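Local coordinates for secretion activator protein, hypothetical (PDB 7DNP) that probably cleaves peptidoglycan as a muramidase-type autolysin, opening the cell wall for the type IV secretion system of Brucella abortus, at residues G81-H92 / R158-F169. Residues are numbered along the deposited sequence; the frame is centred on the assembly and turned at random.
Sequences GVDHATLDFAIH and RVSRVRSRALAF. With H9U ((2R)-2-[[(2S)-2-[[(2R)-2-[(2R,3S,4R,5R,6S)-5-acetamido-3-[(2S,3R,4R,5S,6R)-3-acetamido-6-(hydroxymethyl)-4,5-bis(oxidanyl)oxan-2-yl]oxy-2-(hydroxymethyl)-6-oxidanyl-oxan-4-yl]oxypropanoyl]amino]propanoyl]amino]pentanedioic acid), chain B.
Arg158 meets Asp88 side-on, a compact example of how one guanidinium can serve a buried carboxylate and a ligand-binding ring at once. Its NE bonds to Asp88 OD2 at 3.1 Å, nearly in the guanidinium plane and on the syn lone pair of that oxygen, while NH2 reaches Asp88 OD1, also at 3.1 Å, from above the carboxylate plane. The two flat groups are therefore twisted, 53° apart, rather than coplanar. The same guanidinium lays one face on the imidazole of His92, centres 4.2 Å apart and planes at 29°. The extended chain, CG to NE, carries it across to the other helix, where its edge and its face serve different partners. The other face of His92 carries the methyl C44 of the bound muropeptide H9U, and His92 NE2 donates to H9U O10 at 2.9 Å.

Farther along, Val162 CG2 packs against the Asp88 carboxylate and Ala85 CB meets Ala166 CB at 4.0 Å. His84 is a knob among Val162, Arg165, Ala166 and Phe169; CG anti to the backbone N sends its ring into that hole, where Phe169 presents an edge to its face in a T-shaped pair with planes at 86°. At Gly81, the N-cap, CA lies 3.2 Å from Ala166 O; a side chain would run into that oxygen, and the backbone angles of Gly81 by themselves call for glycine.

Helices 82-93 and 148-170 thus pack antiparallel in the helical core of this GH108 muramidase portion of a longer membrane protein. From outside the two segments, Arg138 of helix 127-142 also forms a salt bridge with Asp88 OD2, and Trp155 meets His92 edge-to-face. Two arginines on one carboxylate would be expected to keep Asp88 ionised, and Asp88 in turn probably steadies the guanidinium against His92, linking the buried salt bridge to the muropeptide pocket.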
ATOM      1  N   GLY A  81      -3.890  -4.847  11.315  1.00 17.92           N
ATOM      2  CA  GLY A  81      -4.120  -3.411  11.192  1.00 16.66           C
ATOM      3  C   GLY A  81      -2.919  -2.639  10.699  1.00 18.35           C
ATOM      4  O   GLY A  81      -3.022  -1.870   9.744  1.00 19.53           O
ATOM      5  N   VAL A  82      -1.774  -2.818  11.361  1.00 18.70           N
ATOM      6  CA  VAL A  82      -0.526  -2.266  10.842  1.00 20.72           C
ATOM      7  C   VAL A  82      -0.264  -2.798   9.440  1.00 15.97           C
ATOM      8  O   VAL A  82       0.178  -2.057   8.552  1.00 15.49           O
ATOM      9  CB  VAL A  82       0.645  -2.589  11.789  1.00 17.12           C
ATOM     10  CG1 VAL A  82       1.965  -2.159  11.164  1.00 14.72           C
ATOM     11  CG2 VAL A  82       0.445  -1.913  13.144  1.00 17.76           C
ATOM     12  N   ASP A  83      -0.529  -4.091   9.224  1.00 16.44           N
ATOM     13  CA  ASP A  83      -0.335  -4.685   7.905  1.00 16.49           C
ATOM     14  C   ASP A  83      -1.146  -3.949   6.844  1.00 15.62           C
ATOM     15  O   ASP A  83      -0.617  -3.587   5.788  1.00 17.65           O
ATOM     16  CB  ASP A  83      -0.690  -6.178   7.936  1.00 16.11           C
ATOM     17  CG  ASP A  83      -2.016  -6.472   8.635  1.00 18.60           C
ATOM     18  OD1 ASP A  83      -2.783  -5.532   8.931  1.00 18.28           O
ATOM     19  OD2 ASP A  83      -2.297  -7.667   8.881  1.00 19.93           O
ATOM     20  N   HIS A  84      -2.426  -3.681   7.126  1.00 14.73           N
ATOM     21  CA  HIS A  84      -3.286  -3.047   6.128  1.00 18.05           C
ATOM     22  C   HIS A  84      -2.852  -1.615   5.846  1.00 18.53           C
ATOM     23  O   HIS A  84      -2.814  -1.190   4.684  1.00 18.08           O
ATOM     24  CB  HIS A  84      -4.746  -3.080   6.581  1.00 18.02           C
ATOM     25  CG  HIS A  84      -5.685  -2.404   5.628  1.00 21.49           C
ATOM     26  ND1 HIS A  84      -5.990  -2.925   4.391  1.00 21.67           N
ATOM     27  CD2 HIS A  84      -6.376  -1.243   5.729  1.00 19.13           C
ATOM     28  CE1 HIS A  84      -6.834  -2.119   3.770  1.00 20.99           C
ATOM     29  NE2 HIS A  84      -7.082  -1.090   4.560  1.00 20.10           N
ATOM     30  N   ALA A  85      -2.534  -0.854   6.895  1.00 15.12           N
ATOM     31  CA  ALA A  85      -2.078   0.519   6.702  1.00 16.16           C
ATOM     32  C   ALA A  85      -0.810   0.564   5.859  1.00 15.95           C
ATOM     33  O   ALA A  85      -0.652   1.441   5.005  1.00 17.63           O
ATOM     34  CB  ALA A  85      -1.832   1.186   8.055  1.00 16.39           C
ATOM     35  N   THR A  86       0.108  -0.374   6.093  1.00 15.92           N
ATOM     36  CA  THR A  86       1.356  -0.399   5.342  1.00 15.03           C
ATOM     37  C   THR A  86       1.126  -0.870   3.911  1.00 15.85           C
ATOM     38  O   THR A  86       1.740  -0.346   2.972  1.00 16.17           O
ATOM     39  CB  THR A  86       2.362  -1.293   6.062  1.00 18.57           C
ATOM     40  OG1 THR A  86       2.512  -0.829   7.410  1.00 19.96           O
ATOM     41  CG2 THR A  86       3.712  -1.265   5.362  1.00 13.84           C
ATOM     42  N   LEU A  87       0.226  -1.839   3.724  1.00 15.47           N
ATOM     43  CA  LEU A  87      -0.074  -2.341   2.384  1.00 17.44           C
ATOM     44  C   LEU A  87      -0.646  -1.247   1.490  1.00 15.87           C
ATOM     45  O   LEU A  87      -0.226  -1.090   0.337  1.00 16.12           O
ATOM     46  CB  LEU A  87      -1.046  -3.518   2.468  1.00 18.13           C
ATOM     47  CG  LEU A  87      -1.651  -4.005   1.147  1.00 16.52           C
ATOM     48  CD1 LEU A  87      -0.584  -4.584   0.233  1.00 13.76           C
ATOM     49  CD2 LEU A  87      -2.755  -5.024   1.411  1.00 20.00           C
ATOM     50  N   ASP A  88      -1.621  -0.486   1.991  1.00 16.43           N
ATOM     51  CA  ASP A  88      -2.220   0.529   1.129  1.00 16.02           C
ATOM     52  C   ASP A  88      -1.216   1.614   0.766  1.00 16.29           C
ATOM     53  O   ASP A  88      -1.163   2.052  -0.389  1.00 15.60           O
ATOM     54  CB  ASP A  88      -3.450   1.156   1.777  1.00 16.16           C
ATOM     55  CG  ASP A  88      -4.182   2.070   0.817  1.00 18.01           C
ATOM     56  OD1 ASP A  88      -4.911   1.548  -0.048  1.00 21.12           O
ATOM     57  OD2 ASP A  88      -3.994   3.304   0.893  1.00 21.95           O
ATOM     58  N   PHE A  89      -0.422   2.069   1.740  1.00 14.23           N
ATOM     59  CA  PHE A  89       0.674   2.990   1.457  1.00 16.16           C
ATOM     60  C   PHE A  89       1.609   2.400   0.403  1.00 16.43           C
ATOM     61  O   PHE A  89       2.004   3.085  -0.549  1.00 12.63           O
ATOM     62  CB  PHE A  89       1.416   3.299   2.767  1.00 15.03           C
ATOM     63  CG  PHE A  89       2.257   4.557   2.748  1.00 16.77           C
ATOM     64  CD1 PHE A  89       2.531   5.236   1.570  1.00 13.83           C
ATOM     65  CD2 PHE A  89       2.793   5.045   3.934  1.00 13.58           C
ATOM     66  CE1 PHE A  89       3.314   6.383   1.576  1.00 13.94           C
ATOM     67  CE2 PHE A  89       3.574   6.190   3.946  1.00 15.58           C
ATOM     68  CZ  PHE A  89       3.835   6.861   2.762  1.00 18.18           C
ATOM     69  N   ALA A  90       1.932   1.110   0.535  1.00 17.81           N
ATOM     70  CA  ALA A  90       2.788   0.449  -0.445  1.00 15.41           C
ATOM     71  C   ALA A  90       2.147   0.433  -1.824  1.00 14.81           C
ATOM     72  O   ALA A  90       2.832   0.619  -2.835  1.00 15.37           O
ATOM     73  CB  ALA A  90       3.107  -0.976   0.009  1.00 16.45           C
ATOM     74  N   ILE A  91       0.836   0.195  -1.894  1.00 17.37           N
ATOM     75  CA  ILE A  91       0.171   0.169  -3.196  1.00 17.96           C
ATOM     76  C   ILE A  91       0.235   1.542  -3.848  1.00 18.09           C
ATOM     77  O   ILE A  91       0.490   1.669  -5.052  1.00 16.69           O
ATOM     78  CB  ILE A  91      -1.282  -0.318  -3.047  1.00 16.15           C
ATOM     79  CG1 ILE A  91      -1.312  -1.812  -2.718  1.00 19.46           C
ATOM     80  CG2 ILE A  91      -2.080  -0.020  -4.321  1.00 19.01           C
ATOM     81  CD1 ILE A  91      -2.692  -2.326  -2.336  1.00 15.02           C
ATOM     82  N   HIS A  92       0.051   2.590  -3.049  1.00 16.96           N
ATOM     83  CA  HIS A  92      -0.050   3.953  -3.558  1.00 19.24           C
ATOM     84  C   HIS A  92       1.308   4.551  -3.905  1.00 18.08           C
ATOM     85  O   HIS A  92       1.413   5.315  -4.871  1.00 19.97           O
ATOM     86  CB  HIS A  92      -0.752   4.823  -2.516  1.00 16.44           C
ATOM     87  CG  HIS A  92      -1.320   6.096  -3.058  1.00 22.14           C
ATOM     88  ND1 HIS A  92      -1.350   7.262  -2.323  1.00 23.55           N
ATOM     89  CD2 HIS A  92      -1.893   6.385  -4.249  1.00 25.33           C
ATOM     90  CE1 HIS A  92      -1.916   8.216  -3.039  1.00 25.55           C
ATOM     91  NE2 HIS A  92      -2.253   7.711  -4.214  1.00 25.78           N
ATOM     92  N   ARG A 158      -8.696   9.046   0.905  1.00 18.67           N
ATOM     93  CA  ARG A 158      -8.208   7.672   0.851  1.00 21.16           C
ATOM     94  C   ARG A 158      -7.521   7.277   2.153  1.00 19.50           C
ATOM     95  O   ARG A 158      -7.772   6.195   2.695  1.00 19.63           O
ATOM     96  CB  ARG A 158      -7.255   7.502  -0.335  1.00 20.34           C
ATOM     97  CG  ARG A 158      -6.479   6.194  -0.319  1.00 24.47           C
ATOM     98  CD  ARG A 158      -5.623   6.040  -1.568  1.00 23.38           C
ATOM     99  NE  ARG A 158      -5.031   4.707  -1.651  1.00 24.86           N
ATOM    100  CZ  ARG A 158      -4.640   4.133  -2.785  1.00 29.71           C
ATOM    101  NH1 ARG A 158      -4.781   4.773  -3.940  1.00 23.53           N
ATOM    102  NH2 ARG A 158      -4.113   2.913  -2.768  1.00 25.31           N
ATOM    103  N   VAL A 159      -6.647   8.145   2.675  1.00 16.99           N
ATOM    104  CA  VAL A 159      -5.932   7.822   3.908  1.00 15.81           C
ATOM    105  C   VAL A 159      -6.908   7.674   5.066  1.00 20.56           C
ATOM    106  O   VAL A 159      -6.764   6.777   5.907  1.00 19.62           O
ATOM    107  CB  VAL A 159      -4.855   8.882   4.208  1.00 18.40           C
ATOM    108  CG1 VAL A 159      -4.154   8.565   5.525  1.00 21.40           C
ATOM    109  CG2 VAL A 159      -3.842   8.950   3.075  1.00 19.88           C
ATOM    110  N   SER A 160      -7.926   8.538   5.117  1.00 17.92           N
ATOM    111  CA  SER A 160      -8.917   8.453   6.182  1.00 21.14           C
ATOM    112  C   SER A 160      -9.629   7.105   6.173  1.00 18.73           C
ATOM    113  O   SER A 160      -9.836   6.495   7.230  1.00 21.11           O
ATOM    114  CB  SER A 160      -9.924   9.596   6.051  1.00 20.03           C
ATOM    115  OG  SER A 160     -10.874   9.555   7.101  1.00 24.74           O
ATOM    116  N   ARG A 161     -10.001   6.615   4.988  1.00 17.64           N
ATOM    117  CA  ARG A 161     -10.686   5.329   4.903  1.00 25.54           C
ATOM    118  C   ARG A 161      -9.754   4.181   5.262  1.00 22.47           C
ATOM    119  O   ARG A 161     -10.176   3.202   5.891  1.00 19.11           O
ATOM    120  CB  ARG A 161     -11.261   5.129   3.502  1.00 22.89           C
ATOM    121  CG  ARG A 161     -12.250   3.985   3.415  1.00 29.42           C
ATOM    122  CD  ARG A 161     -12.140   3.249   2.083  1.00 39.28           C
ATOM    123  NE  ARG A 161     -11.961   4.159   0.955  1.00 41.89           N
ATOM    124  CZ  ARG A 161     -10.878   4.184   0.182  1.00 41.55           C
ATOM    125  NH1 ARG A 161      -9.873   3.349   0.418  1.00 38.22           N
ATOM    126  NH2 ARG A 161     -10.798   5.046  -0.827  1.00 43.29           N
ATOM    127  N   VAL A 162      -8.486   4.280   4.861  1.00 20.21           N
ATOM    128  CA  VAL A 162      -7.495   3.267   5.213  1.00 19.93           C
ATOM    129  C   VAL A 162      -7.263   3.242   6.720  1.00 20.16           C
ATOM    130  O   VAL A 162      -7.189   2.169   7.332  1.00 19.40           O
ATOM    131  CB  VAL A 162      -6.189   3.527   4.438  1.00 21.83           C
ATOM    132  CG1 VAL A 162      -5.041   2.671   4.987  1.00 18.34           C
ATOM    133  CG2 VAL A 162      -6.401   3.279   2.955  1.00 21.55           C
ATOM    134  N   ARG A 163      -7.134   4.419   7.337  1.00 20.20           N
ATOM    135  CA  ARG A 163      -6.912   4.485   8.777  1.00 19.41           C
ATOM    136  C   ARG A 163      -8.060   3.833   9.535  1.00 20.33           C
ATOM    137  O   ARG A 163      -7.837   3.094  10.498  1.00 20.63           O
ATOM    138  CB  ARG A 163      -6.741   5.942   9.213  1.00 19.22           C
ATOM    139  CG  ARG A 163      -6.464   6.117  10.703  1.00 20.89           C
ATOM    140  CD  ARG A 163      -6.703   7.553  11.156  1.00 20.64           C
ATOM    141  NE  ARG A 163      -5.961   8.511  10.341  1.00 21.66           N
ATOM    142  CZ  ARG A 163      -4.842   9.118  10.725  1.00 19.21           C
ATOM    143  NH1 ARG A 163      -4.331   8.870  11.917  1.00 17.74           N
ATOM    144  NH2 ARG A 163      -4.230   9.975   9.914  1.00 19.80           N
ATOM    145  N   SER A 164      -9.298   4.083   9.101  1.00 21.07           N
ATOM    146  CA  SER A 164     -10.460   3.500   9.769  1.00 20.56           C
ATOM    147  C   SER A 164     -10.460   1.981   9.657  1.00 21.60           C
ATOM    148  O   SER A 164     -10.622   1.271  10.661  1.00 20.13           O
ATOM    149  CB  SER A 164     -11.746   4.079   9.179  1.00 21.28           C
ATOM    150  OG  SER A 164     -12.893   3.552   9.826  1.00 28.55           O
ATOM    151  N   ARG A 165     -10.269   1.459   8.440  1.00 17.09           N
ATOM    152  CA  ARG A 165     -10.270   0.010   8.268  1.00 20.31           C
ATOM    153  C   ARG A 165      -9.085  -0.636   8.978  1.00 17.47           C
ATOM    154  O   ARG A 165      -9.215  -1.736   9.527  1.00 18.08           O
ATOM    155  CB  ARG A 165     -10.269  -0.356   6.785  1.00 22.34           C
ATOM    156  CG  ARG A 165     -10.631  -1.821   6.523  1.00 21.67           C
ATOM    157  CD  ARG A 165     -10.837  -2.121   5.045  1.00 26.83           C
ATOM    158  NE  ARG A 165     -11.941  -1.357   4.469  1.00 35.35           N
ATOM    159  CZ  ARG A 165     -11.786  -0.355   3.606  1.00 37.07           C
ATOM    160  NH1 ARG A 165     -10.568   0.017   3.216  1.00 41.63           N
ATOM    161  NH2 ARG A 165     -12.852   0.276   3.132  1.00 39.35           N
ATOM    162  N   ALA A 166      -7.925   0.027   8.987  1.00 17.73           N
ATOM    163  CA  ALA A 166      -6.761  -0.552   9.654  1.00 14.93           C
ATOM    164  C   ALA A 166      -6.991  -0.672  11.156  1.00 18.92           C
ATOM    165  O   ALA A 166      -6.744  -1.728  11.750  1.00 17.38           O
ATOM    166  CB  ALA A 166      -5.512   0.277   9.365  1.00 17.17           C
ATOM    167  N   LEU A 167      -7.460   0.406  11.789  1.00 16.49           N
ATOM    168  CA  LEU A 167      -7.767   0.347  13.214  1.00 19.04           C
ATOM    169  C   LEU A 167      -8.816  -0.717  13.514  1.00 20.25           C
ATOM    170  O   LEU A 167      -8.745  -1.384  14.554  1.00 21.88           O
ATOM    171  CB  LEU A 167      -8.234   1.716  13.702  1.00 18.30           C
ATOM    172  CG  LEU A 167      -7.183   2.824  13.586  1.00 19.41           C
ATOM    173  CD1 LEU A 167      -7.819   4.196  13.693  1.00 21.45           C
ATOM    174  CD2 LEU A 167      -6.113   2.651  14.638  1.00 19.49           C
ATOM    175  N   ALA A 168      -9.790  -0.888  12.617  1.00 16.97           N
ATOM    176  CA  ALA A 168     -10.769  -1.957  12.774  1.00 21.26           C
ATOM    177  C   ALA A 168     -10.096  -3.324  12.728  1.00 24.27           C
ATOM    178  O   ALA A 168     -10.288  -4.149  13.629  1.00 22.45           O
ATOM    179  CB  ALA A 168     -11.846  -1.844  11.695  1.00 18.46           C
ATOM    180  N   PHE A 169      -9.291  -3.579  11.685  1.00 21.71           N
ATOM    181  CA  PHE A 169      -8.558  -4.840  11.593  1.00 22.05           C
ATOM    182  C   PHE A 169      -7.722  -5.095  12.841  1.00 22.88           C
ATOM    183  O   PHE A 169      -7.593  -6.243  13.282  1.00 20.68           O
ATOM    184  CB  PHE A 169      -7.649  -4.840  10.358  1.00 21.67           C
ATOM    185  CG  PHE A 169      -8.369  -5.089   9.063  1.00 21.05           C
ATOM    186  CD1 PHE A 169      -9.527  -5.848   9.024  1.00 26.88           C
ATOM    187  CD2 PHE A 169      -7.880  -4.559   7.875  1.00 21.34           C
ATOM    188  CE1 PHE A 169     -10.186  -6.076   7.818  1.00 27.89           C
ATOM    189  CE2 PHE A 169      -8.528  -4.779   6.673  1.00 18.02           C
ATOM    190  CZ  PHE A 169      -9.683  -5.538   6.643  1.00 25.71           C
TER
HETATM  191  C22 H9U B 201      -0.570   4.410  -8.033  1.00 24.08           C
HETATM  192  C24 H9U B 201      -1.863   6.485  -8.196  1.00 27.61           C
HETATM  193  C26 H9U B 201      -1.876   3.619  -8.247  1.00 25.47           C
HETATM  194  C28 H9U B 201      -3.130   5.683  -8.533  1.00 27.33           C
HETATM  195  C23 H9U B 201      -0.637   5.772  -8.613  1.00 28.19           C
HETATM  196  C25 H9U B 201       1.581   3.458  -7.786  1.00 25.00           C
HETATM  197  C27 H9U B 201       2.183   2.050  -8.012  1.00 21.55           C
HETATM  198  C29 H9U B 201       3.414   1.866  -7.210  1.00 23.07           C
HETATM  199  C30 H9U B 201       4.392   2.950  -7.421  1.00 24.46           C
HETATM  200  C31 H9U B 201       3.741   4.303  -7.096  1.00 26.32           C
HETATM  201  C32 H9U B 201       1.058   7.576  -8.857  1.00 29.84           C
HETATM  202  C33 H9U B 201      -1.883   2.391  -7.390  1.00 25.61           C
HETATM  203  C34 H9U B 201       4.727   5.422  -7.243  1.00 26.74           C
HETATM  204  C35 H9U B 201      -2.236   8.987  -8.031  1.00 33.66           C
HETATM  205  C36 H9U B 201       1.537   8.589  -7.823  1.00 30.57           C
HETATM  206  C37 H9U B 201       0.709  -0.083  -8.393  1.00 23.21           C
HETATM  207  C38 H9U B 201       2.201   7.153  -9.765  1.00 29.52           C
HETATM  208  C39 H9U B 201       1.892   9.176  -5.391  1.00 29.49           C
HETATM  209  C40 H9U B 201      -2.387  10.359  -8.680  1.00 28.95           C
HETATM  210  C41 H9U B 201      -0.302  -1.046  -7.773  1.00 19.27           C
HETATM  211  C42 H9U B 201       3.390   8.947  -5.222  1.00 31.70           C
HETATM  212  C43 H9U B 201       5.757   9.484  -5.989  1.00 34.90           C
HETATM  213  C44 H9U B 201       1.193   8.892  -4.075  1.00 24.95           C
HETATM  214  C45 H9U B 201       6.205   8.491  -7.052  1.00 40.71           C
HETATM  215  C46 H9U B 201       6.471  10.803  -6.247  1.00 36.18           C
HETATM  216  C47 H9U B 201       7.818  10.854  -5.526  1.00 40.97           C
HETATM  217  C48 H9U B 201       8.515  12.194  -5.740  1.00 46.13           C
HETATM  218  N18 H9U B 201      -2.005   7.821  -8.849  1.00 28.43           N
HETATM  219  N19 H9U B 201       1.192   1.017  -7.569  1.00 20.83           N
HETATM  220  N20 H9U B 201       1.440   8.235  -6.402  1.00 29.43           N
HETATM  221  N21 H9U B 201       4.317   9.674  -6.096  1.00 33.11           N
HETATM  222  O01 H9U B 201       0.523   3.691  -8.649  1.00 27.42           O
HETATM  223  O02 H9U B 201      -3.090   4.367  -7.901  1.00 27.02           O
HETATM  224  O03 H9U B 201       2.589   4.514  -7.976  1.00 26.00           O
HETATM  225  O04 H9U B 201       0.568   6.481  -8.112  1.00 29.58           O
HETATM  226  O05 H9U B 201      -3.213   5.513  -9.889  1.00 35.44           O
HETATM  227  O06 H9U B 201       4.044   0.564  -7.520  1.00 21.28           O
HETATM  228  O07 H9U B 201       5.530   2.757  -6.561  1.00 20.72           O
HETATM  229  O08 H9U B 201      -3.144   1.796  -7.545  1.00 25.30           O
HETATM  230  O09 H9U B 201       5.183   5.468  -8.565  1.00 31.15           O
HETATM  231  O10 H9U B 201      -2.310   8.883  -6.851  1.00 31.54           O
HETATM  232  O11 H9U B 201       1.970   9.639  -8.156  1.00 31.52           O
HETATM  233  O12 H9U B 201       1.079  -0.250  -9.512  1.00 19.17           O
HETATM  234  O13 H9U B 201       3.775   8.178  -4.402  1.00 31.67           O
HETATM  235  O14 H9U B 201       7.150   7.694  -6.804  1.00 45.81           O
HETATM  236  O15 H9U B 201       5.630   8.471  -8.174  1.00 33.19           O
HETATM  237  O16 H9U B 201       7.949  13.089  -6.426  1.00 44.39           O
HETATM  238  O17 H9U B 201       9.651  12.397  -5.231  1.00 50.66           O